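Local coordinates for protein 2'-5' RNA Ligase (Thermus thermophilus, PDB 1IUH) that belongs to the LigT-like phosphoesterase family of the 2H clan, small proteins of mixed helices and strands, at residues M1-E12 / W152-S162; G78-P86 / P139-L147. One frame throughout, in Å; residues are numbered along the deposited sequence.

Interaction 1 of 2, residues M1-E12 / W152-S162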
# COMPACT_ATOMS: atom_id res chain seq x y z
N MET A 1 5.04 12.12 13.06
CA MET A 1 4.08 11.29 12.30
C MET A 1 4.73 10.28 11.35
O MET A 1 5.65 10.57 10.61
CB MET A 1 3.16 12.16 11.50
CG MET A 1 2.58 13.36 12.22
SD MET A 1 1.20 14.05 11.27
CE MET A 1 -0.11 13.98 12.48
N ARG A 2 4.22 9.08 11.37
CA ARG A 2 4.68 8.03 10.51
C ARG A 2 3.66 8.08 9.37
O ARG A 2 2.46 7.84 9.54
CB ARG A 2 4.61 6.76 11.32
CG ARG A 2 4.82 5.51 10.59
CD ARG A 2 4.37 4.39 11.53
NE ARG A 2 4.62 3.07 10.97
CZ ARG A 2 5.79 2.43 11.04
NH1 ARG A 2 6.83 2.99 11.68
NH2 ARG A 2 5.89 1.24 10.45
N LEU A 3 4.14 8.47 8.21
CA LEU A 3 3.27 8.66 7.06
C LEU A 3 3.60 7.77 5.86
O LEU A 3 4.74 7.33 5.71
CB LEU A 3 3.43 10.11 6.60
CG LEU A 3 3.13 11.23 7.60
CD1 LEU A 3 3.75 12.51 7.12
CD2 LEU A 3 1.62 11.40 7.75
N PHE A 4 2.59 7.54 5.02
CA PHE A 4 2.74 6.80 3.76
C PHE A 4 1.63 7.21 2.78
O PHE A 4 0.58 7.74 3.18
CB PHE A 4 2.71 5.27 3.97
CG PHE A 4 1.38 4.70 4.44
CD1 PHE A 4 0.50 4.10 3.54
CD2 PHE A 4 1.01 4.71 5.78
CE1 PHE A 4 -0.71 3.51 3.98
CE2 PHE A 4 -0.21 4.12 6.22
CZ PHE A 4 -1.06 3.52 5.30
N TYR A 5 1.92 7.04 1.48
CA TYR A 5 0.91 7.26 0.44
C TYR A 5 0.36 5.86 0.05
O TYR A 5 1.09 4.88 -0.07
CB TYR A 5 1.46 7.97 -0.83
CG TYR A 5 1.89 9.42 -0.62
CD1 TYR A 5 3.23 9.73 -0.40
CD2 TYR A 5 0.96 10.50 -0.70
CE1 TYR A 5 3.67 11.06 -0.28
CE2 TYR A 5 1.40 11.86 -0.56
CZ TYR A 5 2.77 12.10 -0.35
OH TYR A 5 3.33 13.33 -0.23
N ALA A 6 -0.94 5.78 -0.17
CA ALA A 6 -1.51 4.51 -0.49
C ALA A 6 -2.78 4.63 -1.31
O ALA A 6 -3.39 5.70 -1.40
CB ALA A 6 -1.82 3.72 0.84
N VAL A 7 -3.19 3.51 -1.88
CA VAL A 7 -4.42 3.45 -2.62
C VAL A 7 -5.38 2.58 -1.79
O VAL A 7 -5.03 1.45 -1.42
CB VAL A 7 -4.22 2.76 -3.97
CG1 VAL A 7 -5.60 2.32 -4.56
CG2 VAL A 7 -3.52 3.63 -4.86
N PHE A 8 -6.55 3.11 -1.47
CA PHE A 8 -7.56 2.31 -0.78
C PHE A 8 -8.42 1.68 -1.87
O PHE A 8 -8.39 2.10 -3.04
CB PHE A 8 -8.35 3.14 0.24
CG PHE A 8 -7.58 3.36 1.50
CD1 PHE A 8 -6.91 4.57 1.72
CD2 PHE A 8 -7.40 2.30 2.39
CE1 PHE A 8 -6.07 4.73 2.81
CE2 PHE A 8 -6.58 2.42 3.46
CZ PHE A 8 -5.89 3.66 3.69
N LEU A 9 -9.18 0.68 -1.48
CA LEU A 9 -9.86 -0.13 -2.44
C LEU A 9 -11.36 -0.12 -2.40
O LEU A 9 -11.97 0.14 -1.35
CB LEU A 9 -9.31 -1.56 -2.27
CG LEU A 9 -7.78 -1.47 -2.13
CD1 LEU A 9 -7.23 -2.67 -1.37
CD2 LEU A 9 -7.12 -1.35 -3.47
N PRO A 10 -12.00 -0.41 -3.55
CA PRO A 10 -13.46 -0.42 -3.58
C PRO A 10 -14.05 -1.75 -3.08
O PRO A 10 -13.38 -2.78 -2.97
CB PRO A 10 -13.77 -0.13 -5.04
CG PRO A 10 -12.69 -0.94 -5.78
CD PRO A 10 -11.43 -0.73 -4.89
N GLU A 11 -15.33 -1.69 -2.78
CA GLU A 11 -16.05 -2.84 -2.31
C GLU A 11 -15.75 -4.22 -2.98
O GLU A 11 -15.39 -5.20 -2.31
CB GLU A 11 -17.54 -2.45 -2.36
CG GLU A 11 -18.53 -3.56 -2.10
CD GLU A 11 -19.66 -3.09 -1.20
OE1 GLU A 11 -20.18 -1.96 -1.40
OE2 GLU A 11 -20.04 -3.86 -0.27
N GLU A 12 -15.88 -4.34 -4.29
CA GLU A 12 -15.66 -5.65 -4.88
C GLU A 12 -14.26 -6.18 -4.71
O GLU A 12 -14.05 -7.41 -4.73
CB GLU A 12 -16.00 -5.64 -6.35
CG GLU A 12 -16.61 -4.34 -6.74
CD GLU A 12 -15.61 -3.22 -7.00
OE1 GLU A 12 -14.80 -3.31 -7.94
OE2 GLU A 12 -15.68 -2.24 -6.26
N TRP A 152 -10.28 -3.25 -11.73
CA TRP A 152 -11.07 -2.22 -11.08
C TRP A 152 -10.46 -0.88 -11.46
O TRP A 152 -9.30 -0.81 -11.87
CB TRP A 152 -11.09 -2.45 -9.57
CG TRP A 152 -10.03 -1.78 -8.81
CD1 TRP A 152 -10.13 -0.58 -8.15
CD2 TRP A 152 -8.76 -2.33 -8.42
NE1 TRP A 152 -9.04 -0.38 -7.36
CE2 TRP A 152 -8.18 -1.43 -7.50
CE3 TRP A 152 -8.07 -3.51 -8.75
CZ2 TRP A 152 -6.94 -1.66 -6.89
CZ3 TRP A 152 -6.85 -3.75 -8.17
CH2 TRP A 152 -6.28 -2.84 -7.24
N PRO A 153 -11.23 0.20 -11.33
CA PRO A 153 -10.82 1.59 -11.64
C PRO A 153 -10.10 2.28 -10.50
O PRO A 153 -10.71 2.49 -9.47
CB PRO A 153 -12.19 2.31 -11.90
CG PRO A 153 -13.13 1.17 -12.30
CD PRO A 153 -12.70 0.10 -11.27
N VAL A 154 -8.84 2.68 -10.65
CA VAL A 154 -8.16 3.43 -9.55
C VAL A 154 -8.36 4.91 -9.84
O VAL A 154 -7.86 5.40 -10.84
CB VAL A 154 -6.63 3.14 -9.49
CG1 VAL A 154 -5.99 3.93 -8.41
CG2 VAL A 154 -6.38 1.63 -9.27
N GLU A 155 -9.09 5.60 -8.95
CA GLU A 155 -9.45 7.01 -9.09
C GLU A 155 -8.72 7.98 -8.20
O GLU A 155 -8.93 9.20 -8.31
CB GLU A 155 -10.91 7.20 -8.80
CG GLU A 155 -11.66 6.02 -9.13
CD GLU A 155 -12.52 6.23 -10.33
OE1 GLU A 155 -12.05 6.96 -11.25
OE2 GLU A 155 -13.65 5.65 -10.33
N GLY A 156 -7.89 7.49 -7.30
CA GLY A 156 -7.17 8.42 -6.44
C GLY A 156 -6.41 7.70 -5.36
O GLY A 156 -6.40 6.48 -5.32
N PHE A 157 -5.75 8.45 -4.49
CA PHE A 157 -4.98 7.84 -3.41
C PHE A 157 -4.94 8.78 -2.22
O PHE A 157 -5.51 9.87 -2.27
CB PHE A 157 -3.58 7.53 -3.91
CG PHE A 157 -2.84 8.74 -4.33
CD1 PHE A 157 -1.85 9.32 -3.50
CD2 PHE A 157 -3.15 9.37 -5.55
CE1 PHE A 157 -1.18 10.52 -3.89
CE2 PHE A 157 -2.49 10.57 -5.93
CZ PHE A 157 -1.51 11.15 -5.10
N ALA A 158 -4.26 8.40 -1.15
CA ALA A 158 -4.24 9.24 0.03
C ALA A 158 -2.94 9.29 0.78
O ALA A 158 -2.08 8.42 0.59
CB ALA A 158 -5.35 8.77 0.98
N LEU A 159 -2.84 10.31 1.64
CA LEU A 159 -1.72 10.53 2.51
C LEU A 159 -2.37 10.12 3.80
O LEU A 159 -3.39 10.67 4.18
CB LEU A 159 -1.33 12.00 2.61
CG LEU A 159 -0.20 12.26 3.64
CD1 LEU A 159 1.05 11.43 3.27
CD2 LEU A 159 0.13 13.75 3.72
N VAL A 160 -1.75 9.15 4.46
CA VAL A 160 -2.25 8.53 5.68
C VAL A 160 -1.23 8.49 6.81
O VAL A 160 -0.03 8.26 6.60
CB VAL A 160 -2.61 6.99 5.39
CG1 VAL A 160 -3.39 6.36 6.58
CG2 VAL A 160 -3.31 6.85 4.06
N ARG A 161 -1.72 8.69 8.02
CA ARG A 161 -0.87 8.57 9.20
C ARG A 161 -1.15 7.20 9.83
O ARG A 161 -2.26 6.71 9.83
CB ARG A 161 -1.20 9.64 10.23
CG ARG A 161 -0.23 9.60 11.43
CD ARG A 161 -0.74 10.41 12.58
NE ARG A 161 0.20 10.51 13.69
CZ ARG A 161 0.01 11.33 14.70
NH1 ARG A 161 -1.08 12.08 14.68
NH2 ARG A 161 0.92 11.46 15.64
N SER A 162 -0.12 6.57 10.37
CA SER A 162 -0.27 5.29 11.02
C SER A 162 0.26 5.50 12.42
O SER A 162 1.27 6.14 12.59
CB SER A 162 0.57 4.20 10.35
OG SER A 162 0.38 2.93 10.96
O HOH W 1 2.50 1.41 8.96
O HOH W 2 2.02 8.27 13.93
O HOH W 3 -8.46 2.07 -5.96
O HOH W 4 -7.96 5.12 -2.93
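Strands 2-8 and 156-162 run antiparallel with their axes 4.7 Å apart at closest approach, and paired backbone bonds join Phe4 to Val160 and Ala6 to Ala158. The shortest of these runs from Ala158 N to Ala6 O, 2.8 Å. On the side of Phe4 and Val160, Phe4 CG stands between its own backbone N and carbonyl carbon (chi1 67°), which sets the ring beside Val160, whose CB lies over one ring face, 4.0 Å from the centroid and shifted toward the rim. The CG2 methyl of the same valine reaches the ring edge of Phe8 at CE1 (3.7 Å). Strand 2-8 lies between strands 39-47 and 150-164, antiparallel to both, in the sheet of this LigT-like 2H fold, and His39 meets the Phe4 ring from the former. The opposite sheet face carries Tyr5, whose ring is covered on one side by CD1 of Leu159, while Tyr5 CD2 meets the edge of the Phe157 ring, 3.8 Å from Phe157 CE1. The Tyr5 hydroxyl is hydrogen-bonded to Tyr56 O. Past the paired residues, in the loop before helix 11-21, Leu9 CD2 presses on Trp152 CZ2 (3.4 Å) and Pro10 packs on the pyrrole part of the same indole. One water, in the indole plane, accepts from Trp152 NE1 (2.9 Å) and donates to Phe8 O (2.9 Å).

Interaction 2 of 2, residues G78-P86 / P139-L147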
# COMPACT_ATOMS: atom_id res chain seq x y z
N GLY A 78 1.22 -13.96 -2.99
CA GLY A 78 2.62 -14.27 -2.76
C GLY A 78 3.03 -14.11 -1.30
O GLY A 78 2.19 -13.67 -0.48
N TYR A 79 4.30 -14.46 -0.98
CA TYR A 79 4.85 -14.28 0.40
C TYR A 79 6.21 -13.61 0.46
O TYR A 79 6.98 -13.63 -0.49
CB TYR A 79 5.06 -15.60 1.16
CG TYR A 79 3.83 -16.42 1.30
CD1 TYR A 79 3.36 -17.17 0.23
CD2 TYR A 79 3.09 -16.39 2.47
CE1 TYR A 79 2.19 -17.88 0.32
CE2 TYR A 79 1.91 -17.07 2.57
CZ TYR A 79 1.45 -17.83 1.50
OH TYR A 79 0.30 -18.56 1.58
N PHE A 80 6.51 -13.00 1.59
CA PHE A 80 7.80 -12.42 1.79
C PHE A 80 8.20 -12.90 3.16
O PHE A 80 7.45 -12.76 4.12
CB PHE A 80 7.80 -10.88 1.82
CG PHE A 80 9.09 -10.30 2.40
CD1 PHE A 80 10.25 -10.21 1.62
CD2 PHE A 80 9.18 -9.99 3.78
CE1 PHE A 80 11.47 -9.84 2.21
CE2 PHE A 80 10.40 -9.62 4.37
CZ PHE A 80 11.54 -9.55 3.59
N PRO A 81 9.38 -13.52 3.27
CA PRO A 81 10.31 -13.78 2.18
C PRO A 81 9.78 -14.91 1.32
O PRO A 81 9.03 -15.76 1.80
CB PRO A 81 11.57 -14.17 2.92
CG PRO A 81 11.51 -13.34 4.08
CD PRO A 81 10.11 -13.51 4.55
N ASN A 82 10.19 -14.92 0.06
CA ASN A 82 9.78 -15.92 -0.94
C ASN A 82 10.01 -17.39 -0.55
O ASN A 82 9.27 -18.27 -1.00
CB ASN A 82 10.52 -15.59 -2.24
CG ASN A 82 9.75 -15.99 -3.47
OD1 ASN A 82 9.56 -17.17 -3.74
ND2 ASN A 82 9.29 -14.99 -4.23
N GLU A 83 11.07 -17.66 0.23
CA GLU A 83 11.41 -19.00 0.70
C GLU A 83 11.70 -18.92 2.19
O GLU A 83 12.18 -17.90 2.68
CB GLU A 83 12.62 -19.53 -0.06
CG GLU A 83 12.32 -19.63 -1.55
CD GLU A 83 13.57 -19.85 -2.40
OE1 GLU A 83 14.60 -19.17 -2.15
OE2 GLU A 83 13.53 -20.69 -3.34
N GLY A 84 11.35 -19.98 2.93
CA GLY A 84 11.55 -19.99 4.37
C GLY A 84 10.35 -19.46 5.15
O GLY A 84 9.29 -19.20 4.55
N THR A 85 10.49 -19.29 6.46
CA THR A 85 9.39 -18.76 7.26
C THR A 85 8.90 -17.48 6.57
O THR A 85 9.70 -16.56 6.34
CB THR A 85 9.83 -18.37 8.68
OG1 THR A 85 10.65 -19.39 9.24
CG2 THR A 85 8.63 -18.17 9.57
N PRO A 86 7.57 -17.37 6.27
CA PRO A 86 7.06 -16.16 5.62
C PRO A 86 6.84 -15.08 6.70
O PRO A 86 6.73 -15.39 7.87
CB PRO A 86 5.77 -16.64 4.99
CG PRO A 86 5.21 -17.50 6.07
CD PRO A 86 6.45 -18.25 6.65
N PRO A 139 4.00 -19.43 14.37
CA PRO A 139 4.05 -20.41 13.27
C PRO A 139 2.72 -20.64 12.50
O PRO A 139 1.66 -20.90 13.07
CB PRO A 139 4.56 -21.68 13.97
CG PRO A 139 5.31 -21.14 15.22
CD PRO A 139 4.44 -20.00 15.66
N ALA A 140 2.79 -20.55 11.18
CA ALA A 140 1.63 -20.78 10.36
C ALA A 140 2.14 -21.22 9.01
O ALA A 140 3.23 -20.87 8.61
CB ALA A 140 0.79 -19.50 10.24
N PRO A 141 1.36 -22.03 8.28
CA PRO A 141 1.83 -22.48 6.97
C PRO A 141 1.41 -21.63 5.75
O PRO A 141 0.45 -20.87 5.80
CB PRO A 141 1.23 -23.88 6.87
CG PRO A 141 -0.10 -23.68 7.48
CD PRO A 141 0.25 -22.90 8.76
N ARG A 142 2.16 -21.78 4.66
CA ARG A 142 1.79 -21.17 3.40
C ARG A 142 0.48 -21.89 3.05
O ARG A 142 0.24 -23.01 3.48
CB ARG A 142 2.77 -21.54 2.28
CG ARG A 142 4.21 -21.33 2.62
CD ARG A 142 4.91 -20.28 1.75
NE ARG A 142 6.19 -19.95 2.39
CZ ARG A 142 7.08 -19.09 1.88
NH1 ARG A 142 6.83 -18.48 0.73
NH2 ARG A 142 8.21 -18.84 2.54
N VAL A 143 -0.32 -21.24 2.24
CA VAL A 143 -1.59 -21.78 1.75
C VAL A 143 -1.42 -21.68 0.23
O VAL A 143 -0.73 -20.78 -0.24
CB VAL A 143 -2.75 -20.87 2.15
CG1 VAL A 143 -3.95 -21.11 1.22
CG2 VAL A 143 -3.09 -21.08 3.62
N PRO A 144 -2.07 -22.55 -0.56
CA PRO A 144 -1.89 -22.44 -2.03
C PRO A 144 -2.17 -21.06 -2.58
O PRO A 144 -2.84 -20.23 -1.95
CB PRO A 144 -2.86 -23.45 -2.61
CG PRO A 144 -3.03 -24.48 -1.52
CD PRO A 144 -3.05 -23.61 -0.23
N PRO A 145 -1.67 -20.79 -3.78
CA PRO A 145 -1.88 -19.50 -4.43
C PRO A 145 -3.35 -19.19 -4.61
O PRO A 145 -4.16 -20.10 -4.72
CB PRO A 145 -1.18 -19.68 -5.77
CG PRO A 145 -0.03 -20.66 -5.43
CD PRO A 145 -0.66 -21.62 -4.46
N VAL A 146 -3.72 -17.91 -4.60
CA VAL A 146 -5.10 -17.51 -4.84
C VAL A 146 -5.10 -16.62 -6.10
O VAL A 146 -4.51 -15.52 -6.07
CB VAL A 146 -5.73 -16.67 -3.69
CG1 VAL A 146 -7.08 -16.11 -4.15
CG2 VAL A 146 -5.97 -17.51 -2.47
N LEU A 147 -5.71 -17.10 -7.19
CA LEU A 147 -5.78 -16.30 -8.43
C LEU A 147 -6.98 -15.42 -8.37
O LEU A 147 -8.05 -15.85 -7.93
CB LEU A 147 -5.89 -17.19 -9.64
CG LEU A 147 -4.70 -18.13 -9.65
CD1 LEU A 147 -4.58 -18.78 -11.05
CD2 LEU A 147 -3.40 -17.33 -9.30
O HOH W 5 -1.26 -17.83 -0.86
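Tyr79 and Arg142 lie alongside one another, pointing opposite ways, the ring of one lying along the aliphatic chain of the other. CD of Arg142 sits over one face of the Tyr79 ring, 3.9 Å from its centroid and displaced toward the rim, in a CH-pi contact. A bend at chi2 (-116°) in the otherwise extended arginine chain brings the guanidinium to the CB end of the ring, its plane turned 49° from that of the tyrosine, until NH1 comes 3.4 Å from Tyr79 CB. Pro86 adds an apolar cover, its CB lying over one face of the guanidinium near the rim.

The hydrogen bonds fall at the two ends of this pair. At the phenol end, the backbone N of Val143 donates to Tyr79 OH over 2.8 Å in a nearly straight bond (172°), and a water links the same hydroxyl to Pro144 O. The contact thus fastens the loop between strands 130-136 and 150-164 to the end of strand 70-80, at the surface of the LigT-like fold; the Tyr79 ring also stacks on Trp89. At the guanidinium end, backbone carbonyls of the loop after that strand gather round Arg142. NH2 donates to Pro81 O (3.3 Å) from outside the carbonyl plane, and NH1 makes a weak bond to Asn82 O (3.0 Å). The cis peptide between Phe80 and Pro81 starts this loop, where strand 70-80 ends.

From the N terminus, the chain first lays down strand 2-8, which waits some 140 residues for its partner in strand 150-164; interaction 1 closes that large loop. Inside it, the end of strand 70-80 and the loop after it are joined by interaction 2 to the 139-147 loop, closing a shorter loop of about fifty residues, so the second contact is nested in the first. The chain then returns directly along strand 150-164 to complete interaction 1. Strands 70-80 and 150-164 are neighbours in one antiparallel sheet, yet the contacts do not touch: their centres are 25 Å apart, one in the buried interior and the other at the surface.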